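Local coordinates for Poly(Beta-D-mannuronate) lyase (Pseudopedobacter saltans, PDB 7O79), which probably cleaves poly(beta-D-mannuronate), the mannuronate polymer of alginate, as a lyase built on a parallel beta-helix of polysaccharide lyase family 6, at residues 319-324 and 354-359; 91-96 and 125-130; 199-204 and 224-229; 184-189 and 236-241. All blocks are in the same frame, centred on the assembly; numbering follows the deposited sequence.

Interaction 1 (319-324 and 354-359)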
loop_
_atom_site.group_PDB
_atom_site.type_symbol
_atom_site.label_atom_id
_atom_site.label_comp_id
_atom_site.label_asym_id
_atom_site.label_seq_id
_atom_site.Cartn_x
_atom_site.Cartn_y
_atom_site.Cartn_z
ATOM N N LEU A 319 0.342 3.167 18.884
ATOM C CA LEU A 319 -1.031 3.387 19.334
ATOM C C LEU A 319 -1.947 2.474 18.529
ATOM O O LEU A 319 -2.088 2.646 17.314
ATOM C CB LEU A 319 -1.433 4.852 19.155
ATOM C CG LEU A 319 -2.693 5.317 19.887
ATOM C CD1 LEU A 319 -2.443 5.450 21.398
ATOM C CD2 LEU A 319 -3.187 6.639 19.297
ATOM N N TYR A 320 -2.583 1.514 19.199
ATOM C CA TYR A 320 -3.443 0.517 18.556
ATOM C C TYR A 320 -4.806 0.567 19.251
ATOM O O TYR A 320 -5.088 -0.291 20.082
ATOM C CB TYR A 320 -2.790 -0.890 18.638
ATOM C CG TYR A 320 -1.435 -0.927 17.950
ATOM C CD1 TYR A 320 -1.341 -1.085 16.573
ATOM C CD2 TYR A 320 -0.259 -0.756 18.674
ATOM C CE1 TYR A 320 -0.091 -1.100 15.931
ATOM C CE2 TYR A 320 0.999 -0.765 18.035
ATOM C CZ TYR A 320 1.063 -0.926 16.666
ATOM O OH TYR A 320 2.292 -0.943 16.032
ATOM N N VAL A 321 -5.639 1.565 18.898
ATOM C CA VAL A 321 -6.785 1.964 19.718
ATOM C C VAL A 321 -8.036 2.095 18.861
ATOM O O VAL A 321 -7.970 2.439 17.675
ATOM C CB VAL A 321 -6.503 3.303 20.468
ATOM C CG1 VAL A 321 -7.664 3.694 21.353
ATOM C CG2 VAL A 321 -5.291 3.156 21.353
ATOM N N ASN A 322 -9.193 1.813 19.475
ATOM C CA ASN A 322 -10.494 2.081 18.855
ATOM C C ASN A 322 -10.647 1.410 17.501
ATOM O O ASN A 322 -11.170 2.010 16.556
ATOM C CB ASN A 322 -10.743 3.577 18.718
ATOM C CG ASN A 322 -10.965 4.237 20.048
ATOM O OD1 ASN A 322 -10.202 5.103 20.458
ATOM N ND2 ASN A 322 -12.032 3.830 20.735
ATOM N N ASN A 323 -10.173 0.174 17.396
ATOM C CA ASN A 323 -10.398 -0.637 16.209
ATOM C C ASN A 323 -11.451 -1.697 16.503
ATOM O O ASN A 323 -11.742 -2.013 17.657
ATOM C CB ASN A 323 -9.100 -1.307 15.741
ATOM C CG ASN A 323 -7.988 -0.301 15.427
ATOM O OD1 ASN A 323 -8.009 0.351 14.377
ATOM N ND2 ASN A 323 -7.007 -0.181 16.330
ATOM N N THR A 324 -12.011 -2.261 15.436
ATOM C CA THR A 324 -12.983 -3.338 15.560
ATOM C C THR A 324 -12.539 -4.501 14.688
ATOM O O THR A 324 -12.267 -4.313 13.498
ATOM C CB THR A 324 -14.374 -2.841 15.168
ATOM O OG1 THR A 324 -14.745 -1.791 16.066
ATOM C CG2 THR A 324 -15.399 -3.955 15.218
ATOM N N ASN A 354 5.735 -1.594 25.215
ATOM C CA ASN A 354 5.350 -0.190 25.374
ATOM C C ASN A 354 4.366 0.284 24.307
ATOM O O ASN A 354 4.411 1.445 23.896
ATOM C CB ASN A 354 6.575 0.727 25.391
ATOM C CG ASN A 354 6.288 2.055 26.068
ATOM O OD1 ASN A 354 5.603 2.091 27.070
ATOM N ND2 ASN A 354 6.800 3.141 25.519
ATOM N N ASN A 355 3.474 -0.591 23.841
ATOM C CA ASN A 355 2.399 -0.180 22.947
ATOM C C ASN A 355 1.094 -0.022 23.718
ATOM O O ASN A 355 0.816 -0.765 24.658
ATOM C CB ASN A 355 2.185 -1.194 21.827
ATOM C CG ASN A 355 3.457 -1.449 21.026
ATOM O OD1 ASN A 355 3.908 -0.600 20.244
ATOM N ND2 ASN A 355 4.053 -2.606 21.250
ATOM N N THR A 356 0.264 0.900 23.260
ATOM C CA THR A 356 -1.076 1.094 23.808
ATOM C C THR A 356 -2.091 0.346 22.940
ATOM O O THR A 356 -2.341 0.727 21.794
ATOM C CB THR A 356 -1.375 2.583 23.901
ATOM O OG1 THR A 356 -0.431 3.176 24.811
ATOM C CG2 THR A 356 -2.808 2.830 24.416
ATOM N N ILE A 357 -2.653 -0.732 23.493
ATOM C CA ILE A 357 -3.577 -1.628 22.806
ATOM C C ILE A 357 -4.877 -1.636 23.601
ATOM O O ILE A 357 -5.081 -2.516 24.445
ATOM C CB ILE A 357 -2.987 -3.047 22.698
ATOM C CG1 ILE A 357 -1.516 -2.967 22.237
ATOM C CG2 ILE A 357 -3.868 -3.938 21.784
ATOM C CD1 ILE A 357 -0.727 -4.278 22.371
ATOM N N THR A 358 -5.742 -0.641 23.374
ATOM C CA THR A 358 -6.921 -0.433 24.222
ATOM C C THR A 358 -8.132 -0.053 23.381
ATOM O O THR A 358 -8.006 0.368 22.233
ATOM C CB THR A 358 -6.729 0.686 25.252
ATOM O OG1 THR A 358 -6.543 1.926 24.565
ATOM C CG2 THR A 358 -5.541 0.422 26.145
ATOM N N HIS A 359 -9.316 -0.195 23.986
ATOM C CA HIS A 359 -10.569 0.257 23.387
ATOM C C HIS A 359 -10.842 -0.399 22.036
ATOM O O HIS A 359 -11.418 0.207 21.134
ATOM C CB HIS A 359 -10.602 1.784 23.292
ATOM C CG HIS A 359 -10.492 2.455 24.624
ATOM N ND1 HIS A 359 -9.285 2.689 25.250
ATOM C CD2 HIS A 359 -11.449 2.915 25.467
ATOM C CE1 HIS A 359 -9.503 3.284 26.411
ATOM N NE2 HIS A 359 -10.806 3.431 26.567
#

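Interaction 2 (91-96 and 125-130)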
loop_
_atom_site.group_PDB
_atom_site.type_symbol
_atom_site.label_atom_id
_atom_site.label_comp_id
_atom_site.label_asym_id
_atom_site.label_seq_id
_atom_site.Cartn_x
_atom_site.Cartn_y
_atom_site.Cartn_z
ATOM N N ILE A 91 2.729 3.647 -16.397
ATOM C CA ILE A 91 2.673 5.076 -16.118
ATOM C C ILE A 91 3.793 5.401 -15.142
ATOM O O ILE A 91 4.013 4.659 -14.175
ATOM C CB ILE A 91 1.299 5.475 -15.542
ATOM C CG1 ILE A 91 0.230 5.376 -16.631
ATOM C CG2 ILE A 91 1.357 6.904 -14.990
ATOM C CD1 ILE A 91 -1.157 5.269 -16.111
ATOM N N GLN A 92 4.497 6.505 -15.372
ATOM C CA GLN A 92 5.625 6.835 -14.511
ATOM C C GLN A 92 5.669 8.326 -14.196
ATOM O O GLN A 92 5.644 9.161 -15.107
ATOM C CB GLN A 92 6.941 6.367 -15.140
ATOM C CG GLN A 92 8.111 6.426 -14.175
ATOM C CD GLN A 92 9.254 5.490 -14.551
ATOM O OE1 GLN A 92 9.041 4.437 -15.162
ATOM N NE2 GLN A 92 10.476 5.888 -14.210
ATOM N N PHE A 93 5.722 8.650 -12.895
ATOM C CA PHE A 93 5.853 10.032 -12.416
ATOM C C PHE A 93 7.337 10.286 -12.178
ATOM O O PHE A 93 7.877 9.887 -11.144
ATOM C CB PHE A 93 5.064 10.257 -11.126
ATOM C CG PHE A 93 3.548 10.215 -11.291
ATOM C CD1 PHE A 93 2.864 9.006 -11.266
ATOM C CD2 PHE A 93 2.813 11.391 -11.433
ATOM C CE1 PHE A 93 1.472 8.960 -11.408
ATOM C CE2 PHE A 93 1.412 11.358 -11.568
ATOM C CZ PHE A 93 0.743 10.151 -11.547
ATOM N N ASN A 94 7.996 10.969 -13.118
ATOM C CA ASN A 94 9.427 11.245 -13.014
ATOM C C ASN A 94 9.738 12.668 -12.570
ATOM O O ASN A 94 10.909 13.051 -12.560
ATOM C CB ASN A 94 10.137 10.980 -14.346
ATOM C CG ASN A 94 10.259 9.509 -14.650
ATOM O OD1 ASN A 94 10.651 8.725 -13.785
ATOM N ND2 ASN A 94 9.939 9.124 -15.890
ATOM N N SER A 95 8.730 13.452 -12.206
ATOM C CA SER A 95 8.921 14.870 -11.912
ATOM C C SER A 95 8.049 15.207 -10.705
ATOM O O SER A 95 7.661 14.321 -9.942
ATOM C CB SER A 95 8.605 15.719 -13.153
ATOM O OG SER A 95 9.067 17.043 -12.997
ATOM N N ASP A 96 7.722 16.490 -10.526
ATOM C CA ASP A 96 7.011 16.950 -9.339
ATOM C C ASP A 96 5.687 17.606 -9.697
ATOM O O ASP A 96 5.538 18.202 -10.762
ATOM C CB ASP A 96 7.820 17.952 -8.497
ATOM C CG ASP A 96 9.240 17.496 -8.220
ATOM O OD1 ASP A 96 9.475 16.273 -8.062
ATOM O OD2 ASP A 96 10.104 18.383 -8.085
ATOM N N ASN A 125 8.206 14.065 -6.656
ATOM C CA ASN A 125 7.567 14.568 -5.444
ATOM C C ASN A 125 6.223 15.252 -5.669
ATOM O O ASN A 125 5.954 15.849 -6.713
ATOM C CB ASN A 125 8.501 15.518 -4.688
ATOM C CG ASN A 125 9.870 14.924 -4.488
ATOM O OD1 ASN A 125 10.043 13.989 -3.692
ATOM N ND2 ASN A 125 10.856 15.460 -5.189
ATOM N N ASN A 126 5.377 15.157 -4.651
ATOM C CA ASN A 126 4.102 15.871 -4.624
ATOM C C ASN A 126 3.203 15.542 -5.817
ATOM O O ASN A 126 2.466 16.394 -6.307
ATOM C CB ASN A 126 4.335 17.381 -4.506
ATOM C CG ASN A 126 5.278 17.724 -3.381
ATOM O OD1 ASN A 126 6.498 17.663 -3.528
ATOM N ND2 ASN A 126 4.717 18.042 -2.231
ATOM N N ASN A 127 3.223 14.296 -6.265
ATOM C CA ASN A 127 2.354 13.882 -7.355
ATOM C C ASN A 127 1.027 13.314 -6.838
ATOM O O ASN A 127 0.913 12.843 -5.702
ATOM C CB ASN A 127 3.064 12.864 -8.251
ATOM C CG ASN A 127 4.369 13.410 -8.841
ATOM O OD1 ASN A 127 4.346 14.230 -9.763
ATOM N ND2 ASN A 127 5.508 12.954 -8.311
ATOM N N LEU A 128 0.014 13.361 -7.702
ATOM C CA LEU A 128 -1.346 12.974 -7.351
ATOM C C LEU A 128 -1.943 12.067 -8.417
ATOM O O LEU A 128 -1.861 12.370 -9.609
ATOM C CB LEU A 128 -2.226 14.212 -7.168
ATOM C CG LEU A 128 -3.705 13.974 -6.854
ATOM C CD1 LEU A 128 -3.904 13.127 -5.610
ATOM C CD2 LEU A 128 -4.379 15.322 -6.674
ATOM N N MET A 129 -2.510 10.940 -7.984
ATOM C CA MET A 129 -3.333 10.067 -8.820
ATOM C C MET A 129 -4.692 9.914 -8.166
ATOM O O MET A 129 -4.765 9.483 -7.015
ATOM C CB MET A 129 -2.735 8.663 -8.985
ATOM C CG MET A 129 -3.330 7.878 -10.147
ATOM S SD MET A 129 -2.450 6.339 -10.591
ATOM C CE MET A 129 -2.637 5.349 -9.094
ATOM N N GLN A 130 -5.767 10.209 -8.904
ATOM C CA GLN A 130 -7.090 10.095 -8.317
ATOM C C GLN A 130 -8.119 9.789 -9.398
ATOM O O GLN A 130 -7.938 10.147 -10.562
ATOM C CB GLN A 130 -7.471 11.362 -7.539
ATOM C CG GLN A 130 -7.545 12.631 -8.387
ATOM C CD GLN A 130 -7.958 13.846 -7.564
ATOM O OE1 GLN A 130 -7.760 13.883 -6.346
ATOM N NE2 GLN A 130 -8.528 14.848 -8.231
HETATM O O HOH W 1 5.876 13.440 -11.985
#

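Interaction 3 (199-204 and 224-229)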
loop_
_atom_site.group_PDB
_atom_site.type_symbol
_atom_site.label_atom_id
_atom_site.label_comp_id
_atom_site.label_asym_id
_atom_site.label_seq_id
_atom_site.Cartn_x
_atom_site.Cartn_y
_atom_site.Cartn_z
ATOM N N LEU A 199 -10.809 1.984 -3.108
ATOM C CA LEU A 199 -11.586 0.752 -3.037
ATOM C C LEU A 199 -10.787 -0.402 -3.634
ATOM O O LEU A 199 -10.366 -0.344 -4.795
ATOM C CB LEU A 199 -12.914 0.912 -3.767
ATOM C CG LEU A 199 -13.830 -0.313 -3.810
ATOM C CD1 LEU A 199 -14.224 -0.789 -2.422
ATOM C CD2 LEU A 199 -15.085 -0.013 -4.615
ATOM N N PHE A 200 -10.656 -1.484 -2.894
ATOM C CA PHE A 200 -10.004 -2.677 -3.365
ATOM C C PHE A 200 -11.057 -3.801 -3.392
ATOM O O PHE A 200 -11.724 -4.017 -2.421
ATOM C CB PHE A 200 -8.873 -3.115 -2.455
ATOM C CG PHE A 200 -7.785 -2.112 -2.269
ATOM C CD1 PHE A 200 -7.941 -1.034 -1.435
ATOM C CD2 PHE A 200 -6.575 -2.293 -2.865
ATOM C CE1 PHE A 200 -6.923 -0.140 -1.252
ATOM C CE2 PHE A 200 -5.564 -1.398 -2.689
ATOM C CZ PHE A 200 -5.736 -0.324 -1.887
ATOM N N GLU A 201 -11.225 -4.468 -4.513
ATOM C CA GLU A 201 -12.138 -5.581 -4.595
ATOM C C GLU A 201 -11.477 -6.755 -5.277
ATOM O O GLU A 201 -11.206 -6.692 -6.432
ATOM C CB GLU A 201 -13.378 -5.174 -5.332
ATOM C CG GLU A 201 -14.467 -6.215 -5.347
ATOM C CD GLU A 201 -15.786 -5.628 -4.974
ATOM O OE1 GLU A 201 -15.905 -4.396 -4.987
ATOM O OE2 GLU A 201 -16.712 -6.398 -4.665
ATOM N N ARG A 202 -11.335 -7.846 -4.565
ATOM C CA ARG A 202 -10.625 -9.012 -5.056
ATOM C C ARG A 202 -9.278 -8.633 -5.686
ATOM O O ARG A 202 -8.899 -9.156 -6.685
ATOM C CB ARG A 202 -11.503 -9.854 -5.975
ATOM C CG ARG A 202 -12.555 -10.593 -5.190
ATOM C CD ARG A 202 -13.835 -10.844 -5.946
ATOM N NE ARG A 202 -14.656 -11.822 -5.242
ATOM C CZ ARG A 202 -15.687 -11.576 -4.438
ATOM N NH1 ARG A 202 -16.117 -10.367 -4.189
ATOM N NH2 ARG A 202 -16.304 -12.582 -3.885
ATOM N N ALA A 203 -8.571 -7.722 -5.042
ATOM C CA ALA A 203 -7.276 -7.215 -5.510
ATOM C C ALA A 203 -6.137 -8.078 -4.977
ATOM O O ALA A 203 -5.168 -7.590 -4.386
ATOM C CB ALA A 203 -7.101 -5.755 -5.110
ATOM N N HIS A 204 -6.267 -9.390 -5.200
ATOM C CA HIS A 204 -5.415 -10.368 -4.525
ATOM C C HIS A 204 -3.941 -10.123 -4.793
ATOM O O HIS A 204 -3.153 -9.962 -3.860
ATOM C CB HIS A 204 -5.786 -11.795 -4.950
ATOM C CG HIS A 204 -7.237 -12.125 -4.789
ATOM N ND1 HIS A 204 -7.971 -11.722 -3.697
ATOM C CD2 HIS A 204 -8.083 -12.847 -5.564
ATOM C CE1 HIS A 204 -9.212 -12.163 -3.811
ATOM N NE2 HIS A 204 -9.308 -12.842 -4.939
ATOM N N THR A 224 -11.345 1.023 1.516
ATOM C CA THR A 224 -12.264 -0.101 1.663
ATOM C C THR A 224 -11.675 -1.295 0.921
ATOM O O THR A 224 -11.409 -1.208 -0.283
ATOM C CB THR A 224 -13.656 0.264 1.123
ATOM O OG1 THR A 224 -14.250 1.250 1.975
ATOM C CG2 THR A 224 -14.567 -0.954 1.098
ATOM N N VAL A 225 -11.443 -2.394 1.642
ATOM C CA VAL A 225 -10.812 -3.594 1.086
ATOM C C VAL A 225 -11.798 -4.750 1.195
ATOM O O VAL A 225 -12.053 -5.258 2.294
ATOM C CB VAL A 225 -9.490 -3.938 1.794
ATOM C CG1 VAL A 225 -8.879 -5.157 1.179
ATOM C CG2 VAL A 225 -8.505 -2.756 1.730
ATOM N N ILE A 226 -12.312 -5.206 0.056
ATOM C CA ILE A 226 -13.411 -6.166 0.017
ATOM C C ILE A 226 -12.893 -7.485 -0.544
ATOM O O ILE A 226 -12.358 -7.526 -1.662
ATOM C CB ILE A 226 -14.587 -5.639 -0.816
ATOM C CG1 ILE A 226 -15.189 -4.393 -0.149
ATOM C CG2 ILE A 226 -15.659 -6.718 -0.955
ATOM C CD1 ILE A 226 -16.381 -3.813 -0.902
ATOM N N SER A 227 -13.006 -8.548 0.255
ATOM C CA SER A 227 -12.791 -9.930 -0.198
ATOM C C SER A 227 -11.442 -10.115 -0.896
ATOM O O SER A 227 -11.354 -10.676 -1.994
ATOM C CB SER A 227 -13.940 -10.365 -1.117
ATOM O OG SER A 227 -13.789 -11.713 -1.530
ATOM N N THR A 228 -10.371 -9.657 -0.249
ATOM C CA THR A 228 -9.048 -9.653 -0.868
ATOM C C THR A 228 -8.069 -10.462 -0.035
ATOM O O THR A 228 -7.999 -10.296 1.191
ATOM C CB THR A 228 -8.515 -8.223 -1.060
ATOM O OG1 THR A 228 -9.442 -7.470 -1.852
ATOM C CG2 THR A 228 -7.130 -8.234 -1.738
ATOM N N LYS A 229 -7.315 -11.331 -0.706
ATOM C CA LYS A 229 -6.314 -12.126 -0.016
ATOM C C LYS A 229 -5.171 -11.220 0.437
ATOM O O LYS A 229 -4.784 -10.284 -0.270
ATOM C CB LYS A 229 -5.786 -13.218 -0.936
ATOM C CG LYS A 229 -6.819 -14.270 -1.379
ATOM C CD LYS A 229 -6.111 -15.303 -2.258
ATOM C CE LYS A 229 -7.107 -16.258 -2.906
ATOM N NZ LYS A 229 -7.908 -16.937 -1.838
HETATM O O HOH W 2 -1.929 -9.339 -1.234
#

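Interaction 4 (184-189 and 236-241)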
loop_
_atom_site.group_PDB
_atom_site.type_symbol
_atom_site.label_atom_id
_atom_site.label_comp_id
_atom_site.label_asym_id
_atom_site.label_seq_id
_atom_site.Cartn_x
_atom_site.Cartn_y
_atom_site.Cartn_z
ATOM N N GLU A 184 15.024 1.073 8.385
ATOM C CA GLU A 184 14.429 1.007 9.708
ATOM C C GLU A 184 14.856 2.286 10.418
ATOM O O GLU A 184 14.839 2.366 11.650
ATOM C CB GLU A 184 14.891 -0.223 10.500
ATOM C CG GLU A 184 14.527 -1.601 9.884
ATOM C CD GLU A 184 13.096 -1.785 9.364
ATOM O OE1 GLU A 184 12.163 -1.053 9.748
ATOM O OE2 GLU A 184 12.911 -2.754 8.590
ATOM N N GLU A 185 15.268 3.280 9.634
ATOM C CA GLU A 185 15.653 4.572 10.186
ATOM C C GLU A 185 14.520 5.169 11.021
ATOM O O GLU A 185 13.335 5.015 10.710
ATOM C CB GLU A 185 16.027 5.537 9.066
ATOM C CG GLU A 185 17.218 5.097 8.216
ATOM C CD GLU A 185 16.794 4.360 6.963
ATOM O OE1 GLU A 185 15.774 3.626 6.997
ATOM O OE2 GLU A 185 17.475 4.537 5.929
ATOM N N THR A 186 14.893 5.872 12.089
ATOM C CA THR A 186 13.920 6.473 12.991
ATOM C C THR A 186 14.019 7.993 13.028
ATOM O O THR A 186 13.525 8.611 13.968
ATOM C CB THR A 186 14.072 5.904 14.402
ATOM O OG1 THR A 186 15.351 6.276 14.929
ATOM C CG2 THR A 186 13.963 4.387 14.386
ATOM N N GLY A 187 14.642 8.615 12.022
ATOM C CA GLY A 187 14.654 10.061 11.923
ATOM C C GLY A 187 13.301 10.602 11.478
ATOM O O GLY A 187 12.361 9.853 11.212
ATOM N N ASP A 188 13.222 11.939 11.389
ATOM C CA ASP A 188 11.978 12.648 11.052
ATOM C C ASP A 188 11.474 12.366 9.645
ATOM O O ASP A 188 10.292 12.607 9.356
ATOM C CB ASP A 188 12.193 14.157 11.163
ATOM C CG ASP A 188 12.052 14.666 12.567
ATOM O OD1 ASP A 188 12.317 13.889 13.512
ATOM O OD2 ASP A 188 11.678 15.851 12.721
ATOM N N ASP A 189 12.346 11.911 8.758
ATOM C CA ASP A 189 12.062 11.766 7.338
ATOM C C ASP A 189 11.159 10.561 7.080
ATOM O O ASP A 189 10.781 9.823 7.992
ATOM C CB ASP A 189 13.378 11.645 6.565
ATOM C CG ASP A 189 13.307 12.215 5.157
ATOM O OD1 ASP A 189 12.231 12.665 4.723
ATOM O OD2 ASP A 189 14.349 12.171 4.461
ATOM N N SER A 236 8.374 -2.616 6.750
ATOM C CA SER A 236 9.579 -1.940 7.210
ATOM C C SER A 236 9.214 -0.505 7.548
ATOM O O SER A 236 8.131 -0.018 7.197
ATOM C CB SER A 236 10.696 -1.981 6.153
ATOM O OG SER A 236 11.256 -3.273 6.111
ATOM N N GLY A 237 10.124 0.177 8.244
ATOM C CA GLY A 237 9.910 1.575 8.566
ATOM C C GLY A 237 9.121 1.792 9.839
ATOM O O GLY A 237 8.732 0.862 10.557
ATOM N N ASN A 238 8.888 3.075 10.115
ATOM C CA ASN A 238 8.422 3.545 11.408
ATOM C C ASN A 238 7.462 4.717 11.227
ATOM O O ASN A 238 7.439 5.372 10.188
ATOM C CB ASN A 238 9.601 3.943 12.327
ATOM C CG ASN A 238 10.633 2.823 12.490
ATOM O OD1 ASN A 238 10.359 1.820 13.152
ATOM N ND2 ASN A 238 11.805 2.980 11.881
ATOM N N PHE A 239 6.664 4.972 12.267
ATOM C CA PHE A 239 5.720 6.103 12.292
ATOM C C PHE A 239 4.775 6.095 11.084
ATOM O O PHE A 239 4.601 7.097 10.384
ATOM C CB PHE A 239 6.466 7.438 12.404
ATOM C CG PHE A 239 7.635 7.392 13.348
ATOM C CD1 PHE A 239 7.431 7.425 14.719
ATOM C CD2 PHE A 239 8.933 7.347 12.874
ATOM C CE1 PHE A 239 8.504 7.376 15.592
ATOM C CE2 PHE A 239 10.000 7.302 13.741
ATOM C CZ PHE A 239 9.787 7.321 15.099
ATOM N N ASN A 240 4.145 4.951 10.839
ATOM C CA ASN A 240 3.129 4.888 9.803
ATOM C C ASN A 240 1.743 4.999 10.417
ATOM O O ASN A 240 1.542 4.699 11.593
ATOM C CB ASN A 240 3.262 3.609 8.981
ATOM C CG ASN A 240 4.447 3.675 8.033
ATOM O OD1 ASN A 240 4.603 4.661 7.293
ATOM N ND2 ASN A 240 5.309 2.666 8.080
ATOM N N THR A 241 0.793 5.472 9.613
ATOM C CA THR A 241 -0.574 5.708 10.066
ATOM C C THR A 241 -1.530 4.859 9.243
ATOM O O THR A 241 -1.548 4.944 8.010
ATOM C CB THR A 241 -0.949 7.188 9.978
ATOM O OG1 THR A 241 -0.130 7.945 10.875
ATOM C CG2 THR A 241 -2.411 7.395 10.349
HETATM O O HOH W 3 10.130 -1.615 11.010
HETATM O O HOH W 4 11.801 -0.172 13.046
#

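Interaction 1 (319-324 and 354-359)
Tyr320 and Asn355 meet at a slant, phenol ring and carboxamide turned 74° against each other. Asn355 OD1 lies at the edge of the ring, in its plane and 3.7 Å from Tyr320 CE2. The amide's rotation is held from elsewhere, since OD1 takes the N-H of Gly318 and ND2 gives to Val315 O. Tyr320 shares a sheet face with Ile357, whose CG1 is 4.3 Å from Tyr320 CB. On the other face Leu319 stands alongside Thr356, Leu319 CD1 being 4.0 Å from Thr356 CB, and Val321 alongside Thr358, with Val321 CG2 3.7 Å from Thr358 OG1. Thr358 OG1 also shares a 2.9 Å hydrogen bond with His359 ND1, lying in the imidazole plane, which helps to set the rotation of that ring. Asn322 runs beside His359, its amide 37° from the ring plane; its ND2 is 3.6 Å from His359 CB while bonding to Gly437 O. Between the backbones, Tyr320 N gives Thr356 O a 2.7 Å hydrogen bond, and the later bonds, Thr358 N to Tyr320 O and Asn322 N to Thr358 O, are weak. Parallel strands in register mark successive coils of a parallel beta-helix.

Interaction 2 (91-96 and 125-130)
The backbones draw together at Asp96 and Asn125, CA to CA 4.6 Å, with a CA-H...O contact from Asp96 CA to Asn125 O, while strands 92-93 and 128-130 belong to different faces of the fold. Asp96 turns its CG beside its own backbone N, which brings OD1 over the start of the other segment. There OD1 accepts from Asn125 N at 2.9 Å, on its anti side and 31° out of the carboxylate plane, and weakly from Asn125 ND2 at 3.3 Å. The Asn125 amide, 43° from the carboxylate, has its stronger partner in Arg152 N, from which its OD1 accepts. Asn127 points inward in the turn that links strand 118-122 to strand 128-135 of the parallel beta-helix. Its ND2 gives Ser95 O a hydrogen bond of 3.0 Å lying in the amide plane; its OD1 accepts from Cys98 N and from a water, 2.8 Å away, that in turn takes the N-H of Ser95. Gripped at both ends, this amide can hardly turn. Phe93 and Asn127 run past one another head to tail, ring and amide planes 45° apart, with Phe93 CD2 3.5 Å from Asn127 CB. The same ring stacks with Phe68 and Phe122 of the coils before and after.

Interaction 3 (199-204 and 224-229)
With CG beside its backbone N (chi1 -53°), His204 carries its imidazole across Lys229. His204 ND1 accepts from Lys229 N at 3.1 Å, nearly straight at 172°, although the donor lies 25° out of the ring plane. Lys229 CG sits over one ring face, 4.0 Å from the centroid, as a CH-pi contact; Arg202 O lies over the opposite face, and Ser227 O approaches the edge, 3.2 Å from His204 CE1. With alanine in place of His204, Lys229 N would probably be left without this acceptor and the lysine's aliphatic chain without the ring it rests on. Ile226 O is gripped twice, by Arg202 N at 3.1 Å and by Thr228 OG1 at 2.9 Å, the hydroxyl coming from above the carbonyl plane. Ser227 OG lies over the centre of the Arg202 guanidinium. Before these turns, strands 199-201 and 224-226 pair in parallel as successive coils of the beta-helix, with Phe200 CD1 3.6 Å from Val225 CG2 on the face turned to Ile210. Lys229 is held at NZ, by Glu252 and Lys253 O, as well as at its N. With ND1 accepting, a neutral imidazole would probably carry its proton on NE2.

Interaction 4 (184-189 and 236-241)
Glu184, in a long loop that leaves the parallel beta-helix after strand 175-177, bends onto Ser236 and Gly237 at the turn two coils further on. Hydrogen bonds of the carboxylate come first. With CG beside the backbone N and a second bend at chi2, Glu184 presents OE1 to Gly237 N, a 2.8 Å hydrogen bond that arrives from above the carboxylate plane, 35° out of it. Glu184 OE2 lies 3.0 Å from Ser236 OG, and a water near OE1 is 2.9 Å from Gly237 O. Were Glu184 an alanine, Gly237 N would probably lose this acceptor and the loop one of its ties to the turn. Gly237 itself has backbone angles at which a side chain would jam against the preceding carbonyl.

Amide-to-backbone bonds form the second group. Asn238 ND2 gives Glu185 O a hydrogen bond of 2.8 Å; the oxygen is close to the amide plane, but the nitrogen stands above the carbonyl plane, 59° out of it. The same ND2 reaches Glu184 O weakly at 3.1 Å. Asn238 OD1 accepts from Gln263 N, so the amide is fixed from both sides, and Asn216 braces the arrangement by bonding to both Asn238 N and Glu185 O.

Van der Waals contacts complete the join. Thr186 lays CG2 obliquely against Asn238 ND2, and Phe239, also in a cation-pi contact with Arg217, brings CE2 to 3.8 Å from Thr186 O.

How the interactions relate
Followed from the N terminus, interaction 2 closes first, joining the end of strand 89-93 to the turn leading into strand 128-135. Interaction 4 opens next, at 184-189, and is not closed until 236-241; within that span interaction 3 opens and closes, pairing strands 194-201 and 219-226 of successive coils. Interaction 1 follows in series, tying strands 319-328 and 356-364 in a later pair of coils. No two of the loops cross. Interactions 1 and 2 lie on opposite sides of the chain's centre, their own centres about 34 Å apart. Three contacts bind coil to coil along the helix, whereas interaction 4 fastens an outlying loop onto it.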